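Local structure of conjugal transfer protein (5WIO) at residues A[44-49]-A[82-87]; A[51-56]-A[66-71]; A[87-92]-A[109-114]. The protein probably acts, as a VirB8-like inner-membrane protein, in assembling the type IV secretion channel for plasmid conjugation, this chain being its presumed periplasmic domain. All blocks are in the same frame, centred on the assembly; numbering follows the deposited sequence.

Contact 1. Residues A[44-49]-A[82-87]; sequences YDFYSV and LGDSET. With XXE (4-(1H-pyrrol-1-yl)pyridine-2-carboxylic acid), chain E.
Leu82 lies over one face of the Tyr44 ring, its CD1 methyl 3.6 Å from the ring centroid in a CH-pi contact displaced toward the rim at CE2. The edge of the same ring meets backbone oxygens of Gly83 and Glu86. With CG anti to the backbone N (chi1 177°), Tyr44 carries its phenol along to the 82-85 turn, where OH donates to Gly83 O at 2.7 Å, in the carbonyl plane and on a lone pair. Phe46 turns one face to Asp84 N, while its CD2 touches Asp84 CB at 3.7 Å; the carboxylate of Asp84 is turned nearly parallel to the plane of this ring, and its OD2 comes to the edge of the Tyr47 ring. The type II' turn is closed at Leu82 O, which accepts from both Ser85 N and Ser85 OG. At the other end Thr87 OG1 donates to Tyr44 O over 2.7 Å and borders the pyrrole ring of the bound XXE, while Asp45 and Ser48 border its pyridine ring; Asp45 OD2 is 3.4 Å from XXE CAK. The contact thus ties the loop between helices 27-42 and 49-58 to the turn leading from helix 78-81 into strand 86-98, whose Glu86 salt-bridges Arg112 of the adjacent strand.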
loop_
_atom_site.group_PDB
_atom_site.type_symbol
_atom_site.label_atom_id
_atom_site.label_comp_id
_atom_site.label_asym_id
_atom_site.label_seq_id
_atom_site.Cartn_x
_atom_site.Cartn_y
_atom_site.Cartn_z
ATOM N N TYR A 44 17.367 0.651 6.988
ATOM C CA TYR A 44 18.684 0.429 6.411
ATOM C C TYR A 44 18.977 -1.054 6.245
ATOM O O TYR A 44 19.205 -1.770 7.222
ATOM C CB TYR A 44 19.779 1.075 7.257
ATOM C CG TYR A 44 21.162 0.791 6.712
ATOM C CD1 TYR A 44 21.631 1.453 5.585
ATOM C CD2 TYR A 44 21.986 -0.154 7.308
ATOM C CE1 TYR A 44 22.887 1.193 5.071
ATOM C CE2 TYR A 44 23.246 -0.423 6.803
ATOM C CZ TYR A 44 23.691 0.253 5.685
ATOM O OH TYR A 44 24.943 -0.010 5.179
ATOM N N ASP A 45 18.965 -1.503 4.998
ATOM C CA ASP A 45 19.377 -2.856 4.662
ATOM C C ASP A 45 20.420 -2.782 3.557
ATOM O O ASP A 45 20.173 -2.207 2.496
ATOM C CB ASP A 45 18.182 -3.705 4.231
ATOM C CG ASP A 45 18.565 -5.141 3.920
ATOM O OD1 ASP A 45 19.642 -5.585 4.369
ATOM O OD2 ASP A 45 17.783 -5.827 3.229
ATOM N N PHE A 46 21.587 -3.359 3.821
ATOM C CA PHE A 46 22.729 -3.256 2.919
ATOM C C PHE A 46 22.418 -3.779 1.517
ATOM O O PHE A 46 23.084 -3.415 0.549
ATOM C CB PHE A 46 23.926 -4.007 3.506
ATOM C CG PHE A 46 25.154 -3.961 2.645
ATOM C CD1 PHE A 46 25.766 -2.754 2.356
ATOM C CD2 PHE A 46 25.696 -5.124 2.126
ATOM C CE1 PHE A 46 26.894 -2.705 1.565
ATOM C CE2 PHE A 46 26.827 -5.081 1.333
ATOM C CZ PHE A 46 27.426 -3.871 1.053
ATOM N N TYR A 47 21.392 -4.617 1.414
ATOM C CA TYR A 47 21.033 -5.242 0.146
ATOM C C TYR A 47 20.086 -4.382 -0.690
ATOM O O TYR A 47 20.034 -4.518 -1.913
ATOM C CB TYR A 47 20.400 -6.610 0.399
ATOM C CG TYR A 47 21.400 -7.685 0.763
ATOM C CD1 TYR A 47 22.117 -7.621 1.952
ATOM C CD2 TYR A 47 21.622 -8.766 -0.078
ATOM C CE1 TYR A 47 23.031 -8.602 2.286
ATOM C CE2 TYR A 47 22.533 -9.751 0.248
ATOM C CZ TYR A 47 23.235 -9.666 1.431
ATOM O OH TYR A 47 24.143 -10.647 1.756
ATOM N N SER A 48 19.346 -3.496 -0.033
ATOM C CA SER A 48 18.332 -2.701 -0.719
ATOM C C SER A 48 18.590 -1.199 -0.622
ATOM O O SER A 48 17.731 -0.394 -0.982
ATOM C CB SER A 48 16.948 -3.022 -0.155
ATOM O OG SER A 48 16.901 -2.792 1.243
ATOM N N VAL A 49 19.772 -0.830 -0.141
ATOM C CA VAL A 49 20.117 0.574 0.072
ATOM C C VAL A 49 20.027 1.398 -1.212
ATOM O O VAL A 49 19.547 2.532 -1.195
ATOM C CB VAL A 49 21.536 0.716 0.660
ATOM C CG1 VAL A 49 22.560 0.070 -0.259
ATOM C CG2 VAL A 49 21.869 2.182 0.899
ATOM N N LEU A 82 28.753 1.635 7.326
ATOM C CA LEU A 82 27.970 0.543 7.894
ATOM C C LEU A 82 28.219 -0.783 7.189
ATOM O O LEU A 82 28.629 -1.761 7.815
ATOM C CB LEU A 82 26.476 0.871 7.845
ATOM C CG LEU A 82 25.991 2.009 8.744
ATOM C CD1 LEU A 82 24.472 2.001 8.834
ATOM C CD2 LEU A 82 26.619 1.903 10.124
ATOM N N GLY A 83 27.965 -0.813 5.885
ATOM C CA GLY A 83 28.025 -2.053 5.136
ATOM C C GLY A 83 26.914 -2.980 5.590
ATOM O O GLY A 83 25.747 -2.588 5.632
ATOM N N ASP A 84 27.274 -4.208 5.942
ATOM C CA ASP A 84 26.300 -5.171 6.440
ATOM C C ASP A 84 26.607 -5.536 7.890
ATOM O O ASP A 84 26.301 -6.638 8.345
ATOM C CB ASP A 84 26.283 -6.424 5.562
ATOM C CG ASP A 84 25.069 -7.293 5.812
ATOM O OD1 ASP A 84 24.016 -6.743 6.203
ATOM O OD2 ASP A 84 25.164 -8.521 5.620
ATOM N N SER A 85 27.217 -4.603 8.612
ATOM C CA SER A 85 27.547 -4.824 10.014
ATOM C C SER A 85 26.328 -4.617 10.905
ATOM O O SER A 85 26.316 -5.040 12.061
ATOM C CB SER A 85 28.685 -3.898 10.451
ATOM O OG SER A 85 28.329 -2.537 10.284
ATOM N N GLU A 86 25.303 -3.967 10.362
ATOM C CA GLU A 86 24.086 -3.695 11.118
ATOM C C GLU A 86 22.892 -3.457 10.197
ATOM O O GLU A 86 23.049 -3.326 8.984
ATOM C CB GLU A 86 24.284 -2.485 12.033
ATOM C CG GLU A 86 24.321 -1.151 11.305
ATOM C CD GLU A 86 24.446 0.026 12.254
ATOM O OE1 GLU A 86 25.516 0.178 12.882
ATOM O OE2 GLU A 86 23.472 0.800 12.374
ATOM N N THR A 87 21.701 -3.400 10.785
ATOM C CA THR A 87 20.479 -3.123 10.037
ATOM C C THR A 87 19.430 -2.476 10.939
ATOM O O THR A 87 19.504 -2.584 12.163
ATOM C CB THR A 87 19.888 -4.403 9.413
ATOM O OG1 THR A 87 18.765 -4.066 8.590
ATOM C CG2 THR A 87 19.447 -5.372 10.498
HETATM O OAM XXE E . 11.608 -1.596 1.136
HETATM C CAL XXE E . 12.509 -1.449 2.003
HETATM O OAN XXE E . 12.801 -0.297 2.417
HETATM C CAH XXE E . 13.237 -2.658 2.550
HETATM C CAG XXE E . 13.722 -2.650 3.849
HETATM N NAI XXE E . 13.414 -3.757 1.762
HETATM C CAJ XXE E . 14.069 -4.848 2.248
HETATM C CAK XXE E . 14.556 -4.840 3.544
HETATM C CAF XXE E . 14.378 -3.740 4.333
HETATM N NAA XXE E . 14.880 -3.738 5.660
HETATM C CAB XXE E . 15.485 -2.654 6.310
HETATM C CAC XXE E . 15.838 -3.068 7.592
HETATM C CAD XXE E . 15.452 -4.413 7.739
HETATM C CAE XXE E . 14.863 -4.822 6.549
#

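Contact 2. Residues A[51-56]-A[66-71]. With XXE (4-(1H-pyrrol-1-yl)pyridine-2-carboxylic acid), chain E.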
loop_
_atom_site.group_PDB
_atom_site.type_symbol
_atom_site.label_atom_id
_atom_site.label_comp_id
_atom_site.label_asym_id
_atom_site.label_seq_id
_atom_site.Cartn_x
_atom_site.Cartn_y
_atom_site.Cartn_z
ATOM N N VAL A 51 18.163 0.742 -3.841
ATOM C CA VAL A 51 16.756 0.836 -4.212
ATOM C C VAL A 51 16.029 1.825 -3.306
ATOM O O VAL A 51 15.186 2.597 -3.765
ATOM C CB VAL A 51 16.059 -0.534 -4.134
ATOM C CG1 VAL A 51 14.650 -0.441 -4.697
ATOM C CG2 VAL A 51 16.869 -1.580 -4.886
ATOM N N ASP A 52 16.364 1.798 -2.019
ATOM C CA ASP A 52 15.771 2.715 -1.053
ATOM C C ASP A 52 16.235 4.145 -1.307
ATOM O O ASP A 52 15.458 5.092 -1.186
ATOM C CB ASP A 52 16.123 2.299 0.377
ATOM C CG ASP A 52 15.629 0.907 0.717
ATOM O OD1 ASP A 52 14.666 0.442 0.070
ATOM O OD2 ASP A 52 16.201 0.280 1.634
ATOM N N TYR A 53 17.509 4.291 -1.656
ATOM C CA TYR A 53 18.095 5.599 -1.923
ATOM C C TYR A 53 17.448 6.256 -3.137
ATOM O O TYR A 53 17.109 7.440 -3.107
ATOM C CB TYR A 53 19.605 5.472 -2.138
ATOM C CG TYR A 53 20.303 6.787 -2.413
ATOM C CD1 TYR A 53 20.697 7.617 -1.373
ATOM C CD2 TYR A 53 20.572 7.194 -3.714
ATOM C CE1 TYR A 53 21.335 8.818 -1.618
ATOM C CE2 TYR A 53 21.211 8.392 -3.970
ATOM C CZ TYR A 53 21.591 9.200 -2.918
ATOM O OH TYR A 53 22.225 10.396 -3.166
ATOM N N THR A 54 17.275 5.478 -4.200
ATOM C CA THR A 54 16.704 5.984 -5.444
ATOM C C THR A 54 15.248 6.398 -5.272
ATOM O O THR A 54 14.787 7.353 -5.895
ATOM C CB THR A 54 16.795 4.934 -6.567
ATOM O OG1 THR A 54 18.149 4.485 -6.695
ATOM C CG2 THR A 54 16.332 5.525 -7.890
ATOM N N ALA A 55 14.528 5.672 -4.424
ATOM C CA ALA A 55 13.105 5.917 -4.220
ATOM C C ALA A 55 12.852 7.230 -3.486
ATOM O O ALA A 55 11.973 8.003 -3.870
ATOM C CB ALA A 55 12.473 4.759 -3.462
ATOM N N VAL A 56 13.622 7.477 -2.431
ATOM C CA VAL A 56 13.450 8.675 -1.616
ATOM C C VAL A 56 13.735 9.945 -2.411
ATOM O O VAL A 56 13.104 10.979 -2.190
ATOM C CB VAL A 56 14.362 8.645 -0.374
ATOM C CG1 VAL A 56 14.178 9.911 0.449
ATOM C CG2 VAL A 56 14.072 7.406 0.465
ATOM N N GLU A 66 17.753 16.682 -0.147
ATOM C CA GLU A 66 19.107 17.163 0.108
ATOM C C GLU A 66 19.616 16.751 1.488
ATOM O O GLU A 66 20.764 16.331 1.631
ATOM C CB GLU A 66 19.167 18.687 -0.034
ATOM C CG GLU A 66 20.566 19.268 0.126
ATOM C CD GLU A 66 20.592 20.778 -0.027
ATOM O OE1 GLU A 66 19.504 21.390 -0.082
ATOM O OE2 GLU A 66 21.700 21.352 -0.091
ATOM N N SER A 67 18.759 16.873 2.497
ATOM C CA SER A 67 19.150 16.574 3.871
ATOM C C SER A 67 19.266 15.072 4.116
ATOM O O SER A 67 19.889 14.640 5.087
ATOM C CB SER A 67 18.152 17.187 4.857
ATOM O OG SER A 67 18.535 16.930 6.197
ATOM N N TYR A 68 18.664 14.283 3.232
ATOM C CA TYR A 68 18.716 12.828 3.338
ATOM C C TYR A 68 19.917 12.251 2.596
ATOM O O TYR A 68 20.550 11.305 3.064
ATOM C CB TYR A 68 17.427 12.205 2.802
ATOM C CG TYR A 68 17.550 10.730 2.487
ATOM C CD1 TYR A 68 17.590 9.782 3.501
ATOM C CD2 TYR A 68 17.625 10.286 1.173
ATOM C CE1 TYR A 68 17.705 8.433 3.219
ATOM C CE2 TYR A 68 17.740 8.939 0.879
ATOM C CZ TYR A 68 17.779 8.017 1.907
ATOM O OH TYR A 68 17.892 6.676 1.621
ATOM N N GLN A 69 20.224 12.824 1.438
ATOM C CA GLN A 69 21.337 12.356 0.621
ATOM C C GLN A 69 22.681 12.751 1.226
ATOM O O GLN A 69 23.725 12.239 0.828
ATOM C CB GLN A 69 21.221 12.904 -0.801
ATOM C CG GLN A 69 20.017 12.392 -1.572
ATOM C CD GLN A 69 19.752 13.199 -2.828
ATOM O OE1 GLN A 69 20.294 14.291 -2.999
ATOM N NE2 GLN A 69 18.918 12.666 -3.713
ATOM N N SER A 70 22.646 13.662 2.193
ATOM C CA SER A 70 23.861 14.170 2.816
ATOM C C SER A 70 24.639 13.075 3.541
ATOM O O SER A 70 25.864 13.011 3.454
ATOM C CB SER A 70 23.523 15.303 3.789
ATOM O OG SER A 70 24.693 15.808 4.415
ATOM N N LYS A 71 23.919 12.208 4.246
ATOM C CA LYS A 71 24.542 11.162 5.052
ATOM C C LYS A 71 25.162 10.052 4.203
ATOM O O LYS A 71 25.718 9.090 4.737
ATOM C CB LYS A 71 23.513 10.565 6.014
ATOM C CG LYS A 71 22.342 9.893 5.317
ATOM C CD LYS A 71 21.031 10.157 6.037
ATOM C CE LYS A 71 21.038 9.583 7.440
ATOM N NZ LYS A 71 19.740 9.817 8.134
HETATM O OAM XXE E . 11.608 -1.596 1.136
HETATM C CAL XXE E . 12.509 -1.449 2.003
HETATM O OAN XXE E . 12.801 -0.297 2.417
HETATM C CAH XXE E . 13.237 -2.658 2.550
HETATM C CAG XXE E . 13.722 -2.650 3.849
HETATM N NAI XXE E . 13.414 -3.757 1.762
HETATM C CAJ XXE E . 14.069 -4.848 2.248
HETATM C CAK XXE E . 14.556 -4.840 3.544
HETATM C CAF XXE E . 14.378 -3.740 4.333
HETATM N NAA XXE E . 14.880 -3.738 5.660
HETATM C CAB XXE E . 15.485 -2.654 6.310
HETATM C CAC XXE E . 15.838 -3.068 7.592
HETATM C CAD XXE E . 15.452 -4.413 7.739
HETATM C CAE XXE E . 14.863 -4.822 6.549
#
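Two successive helices of the VirB8 domain, 49-58 and 62-69, pack here in the helical layer of its NTF2-like fold, joined by a short connection and with no hydrogen bond between the two segments. Tyr68 reaches in from the second helix, its CG anti to the backbone N (chi1 163°), and slides its ring under Val56. The CG1 methyl of Val56 sits over one face, 3.9 Å from the centroid and 28° off the normal, closest to the CD2 side of the ring, where Val56 CG1 is 3.5 Å from Tyr68 CD2. Val56 also packs on Tyr37 and Arg41 of helix 27-42, which places this part of the contact in the interior. Alongside, Tyr53 approaches Tyr68 obliquely, with Tyr53 CD1 3.9 Å from Tyr68 CE2, and both rings also meet Phe72, Tyr53 in an edge-to-face arrangement. The Asp52 side chain leads away from Tyr68, and its OD1 lies 3.1 Å from the carboxylate oxygen OAN of XXE; His40 bonds Asp52 OD1 and Ser48 bonds Asp52 OD2, which fixes the Asp52 carboxylate beside the ligand. Farther out, the phenol end of Tyr53 runs across the aliphatic part of Gln69, whose CG approaches Tyr53 OH to 3.4 Å.

Contact 3. Residues A[87-92]-A[109-114]. With XXE (4-(1H-pyrrol-1-yl)pyridine-2-carboxylic acid), chain E.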
loop_
_atom_site.group_PDB
_atom_site.type_symbol
_atom_site.label_atom_id
_atom_site.label_comp_id
_atom_site.label_asym_id
_atom_site.label_seq_id
_atom_site.Cartn_x
_atom_site.Cartn_y
_atom_site.Cartn_z
ATOM N N THR A 87 21.701 -3.400 10.785
ATOM C CA THR A 87 20.479 -3.123 10.037
ATOM C C THR A 87 19.430 -2.476 10.939
ATOM O O THR A 87 19.504 -2.584 12.163
ATOM C CB THR A 87 19.888 -4.403 9.413
ATOM O OG1 THR A 87 18.765 -4.066 8.590
ATOM C CG2 THR A 87 19.447 -5.372 10.498
ATOM N N THR A 88 18.510 -1.766 10.327
ATOM C CA THR A 88 17.398 -1.230 11.036
ATOM C C THR A 88 16.141 -1.589 10.306
ATOM O O THR A 88 15.942 -1.238 9.169
ATOM C CB THR A 88 17.514 0.269 11.126
ATOM O OG1 THR A 88 18.665 0.577 11.890
ATOM C CG2 THR A 88 16.341 0.834 11.801
ATOM N N ARG A 89 15.278 -2.283 11.005
ATOM C CA ARG A 89 13.934 -2.597 10.526
ATOM C C ARG A 89 12.925 -1.505 10.882
ATOM O O ARG A 89 13.069 -0.827 11.899
ATOM C CB ARG A 89 13.482 -3.938 11.105
ATOM C CG ARG A 89 11.988 -4.184 11.045
ATOM C CD ARG A 89 11.634 -5.512 11.694
ATOM N NE ARG A 89 12.268 -5.664 13.001
ATOM C CZ ARG A 89 12.116 -6.726 13.787
ATOM N NH1 ARG A 89 11.347 -7.736 13.400
ATOM N NH2 ARG A 89 12.732 -6.781 14.959
ATOM N N VAL A 90 11.904 -1.342 10.043
ATOM C CA VAL A 90 10.877 -0.330 10.275
ATOM C C VAL A 90 9.487 -0.945 10.430
ATOM O O VAL A 90 9.124 -1.880 9.716
ATOM C CB VAL A 90 10.849 0.707 9.135
ATOM C CG1 VAL A 90 9.508 1.424 9.097
ATOM C CG2 VAL A 90 11.988 1.702 9.300
ATOM N N LYS A 91 8.714 -0.407 11.370
ATOM C CA LYS A 91 7.380 -0.921 11.670
ATOM C C LYS A 91 6.348 0.198 11.803
ATOM O O LYS A 91 6.413 1.006 12.728
ATOM C CB LYS A 91 7.411 -1.747 12.957
ATOM C CG LYS A 91 6.042 -2.043 13.543
ATOM C CD LYS A 91 5.242 -2.978 12.653
ATOM C CE LYS A 91 3.892 -3.309 13.273
ATOM N NZ LYS A 91 4.035 -3.882 14.642
ATOM N N ILE A 92 5.392 0.235 10.878
ATOM C CA ILE A 92 4.332 1.238 10.914
ATOM C C ILE A 92 3.294 0.903 11.979
ATOM O O ILE A 92 2.920 -0.256 12.150
ATOM C CB ILE A 92 3.628 1.367 9.553
ATOM C CG1 ILE A 92 4.655 1.600 8.443
ATOM C CG2 ILE A 92 2.596 2.487 9.589
ATOM C CD1 ILE A 92 5.491 2.843 8.637
ATOM N N THR A 109 7.704 2.277 14.471
ATOM C CA THR A 109 8.761 1.739 15.315
ATOM C C THR A 109 9.922 1.220 14.475
ATOM O O THR A 109 9.723 0.671 13.390
ATOM C CB THR A 109 8.240 0.604 16.218
ATOM O OG1 THR A 109 7.276 1.127 17.141
ATOM C CG2 THR A 109 9.385 -0.030 16.997
ATOM N N THR A 110 11.136 1.403 14.981
ATOM C CA THR A 110 12.326 0.921 14.296
ATOM C C THR A 110 13.119 -0.026 15.186
ATOM O O THR A 110 13.371 0.269 16.355
ATOM C CB THR A 110 13.237 2.083 13.857
ATOM O OG1 THR A 110 13.531 2.914 14.987
ATOM C CG2 THR A 110 12.555 2.919 12.782
ATOM N N VAL A 111 13.504 -1.167 14.628
ATOM C CA VAL A 111 14.292 -2.145 15.362
ATOM C C VAL A 111 15.671 -2.300 14.730
ATOM O O VAL A 111 15.814 -2.909 13.669
ATOM C CB VAL A 111 13.598 -3.517 15.411
ATOM C CG1 VAL A 111 14.476 -4.529 16.129
ATOM C CG2 VAL A 111 12.242 -3.401 16.096
ATOM N N ARG A 112 16.682 -1.734 15.380
ATOM C CA ARG A 112 18.054 -1.845 14.900
ATOM C C ARG A 112 18.621 -3.222 15.229
ATOM O O ARG A 112 18.005 -4.001 15.956
ATOM C CB ARG A 112 18.931 -0.749 15.513
ATOM C CG ARG A 112 20.342 -0.692 14.949
ATOM C CD ARG A 112 21.297 -0.005 15.908
ATOM N NE ARG A 112 22.684 -0.139 15.471
ATOM C CZ ARG A 112 23.734 0.264 16.179
ATOM N NH1 ARG A 112 23.559 0.829 17.365
ATOM N NH2 ARG A 112 24.958 0.099 15.699
ATOM N N ARG A 113 19.756 -3.527 14.620
ATOM C CA ARG A 113 20.504 -4.717 14.955
ATOM C C ARG A 113 21.960 -4.497 14.604
ATOM O O ARG A 113 22.289 -3.720 13.708
ATOM C CB ARG A 113 19.954 -5.928 14.200
ATOM C CG ARG A 113 20.788 -7.189 14.361
ATOM C CD ARG A 113 20.878 -7.609 15.819
ATOM N NE ARG A 113 21.325 -8.991 15.963
ATOM C CZ ARG A 113 22.001 -9.452 17.011
ATOM N NH1 ARG A 113 22.310 -8.640 18.013
ATOM N NH2 ARG A 113 22.368 -10.726 17.058
ATOM N N VAL A 114 22.831 -5.207 15.305
ATOM C CA VAL A 114 24.224 -5.333 14.901
ATOM C C VAL A 114 24.607 -6.810 14.900
ATOM O O VAL A 114 24.240 -7.562 15.804
ATOM C CB VAL A 114 25.170 -4.525 15.816
ATOM C CG1 VAL A 114 24.592 -3.138 16.075
ATOM C CG2 VAL A 114 25.426 -5.250 17.126
HETATM O OAM XXE E . 11.608 -1.596 1.136
HETATM C CAL XXE E . 12.509 -1.449 2.003
HETATM O OAN XXE E . 12.801 -0.297 2.417
HETATM C CAH XXE E . 13.237 -2.658 2.550
HETATM C CAG XXE E . 13.722 -2.650 3.849
HETATM N NAI XXE E . 13.414 -3.757 1.762
HETATM C CAJ XXE E . 14.069 -4.848 2.248
HETATM C CAK XXE E . 14.556 -4.840 3.544
HETATM C CAF XXE E . 14.378 -3.740 4.333
HETATM N NAA XXE E . 14.880 -3.738 5.660
HETATM C CAB XXE E . 15.485 -2.654 6.310
HETATM C CAC XXE E . 15.838 -3.068 7.592
HETATM C CAD XXE E . 15.452 -4.413 7.739
HETATM C CAE XXE E . 14.863 -4.822 6.549
#
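Strands 87-92 and 109-114 run antiparallel, their axes 4.3 Å apart at closest approach and 162° between directions, with Thr87-Arg113, Arg89-Val111 and Lys91-Thr109 as hydrogen-bonded pairs and Thr88-Arg112 and Val90-Thr110 as non-hydrogen-bonded pairs between them. In the central pair Arg89 N gives a nearly straight bond to Val111 O, 2.8 Å long, and Val111 N returns one to Arg89 O. Arg89 and Val111 lie side by side on the face they share with Thr109 and Lys91. The Arg89 chain is extended through CD and then bends at chi3 (48°), which brings the guanidinium alongside Val111, with Val111 CG1 at its edge and in its plane; Arg89 NE is 3.5 Å from Val111 CB. Thr87 CG2 packs on Arg113 CB at 3.8 Å on this same face. The other face carries Thr88, Val90, Thr110 and Arg112. There the CG2 methyls of Val90 and Thr110 meet at 3.7 Å, and Val90 also packs on Ile39 of helix 27-42, while Thr110 OG1 is hydrogen-bonded to Trp126 in the next strand. This is the first beta hairpin of the four-stranded antiparallel sheet, with 86-98 as its edge strand in this chain, in the helix-and-sheet architecture of the VirB8 family and its NTF2-like relatives.

Contact 2 is nested in the chain loop that contact 1 closes, and contact 3 follows both. Thr87 belongs to contacts 1 and 3, whose centres are about 11 Å apart; they also meet where the start of strand 86-98 packs on 103-114, so the end of contact 1 and the hairpin share one strand. Contact 2 lies deeper, in the helical layer, its centre about 14 Å from that of contact 1 and about 18 Å from that of contact 3, which it does not touch. All three border the XXE molecule, which therefore sits where the 44-49 loop, helix 49-58 and edge strand 86-98 converge, a small-molecule site between the helices and the sheet of this VirB8-like domain.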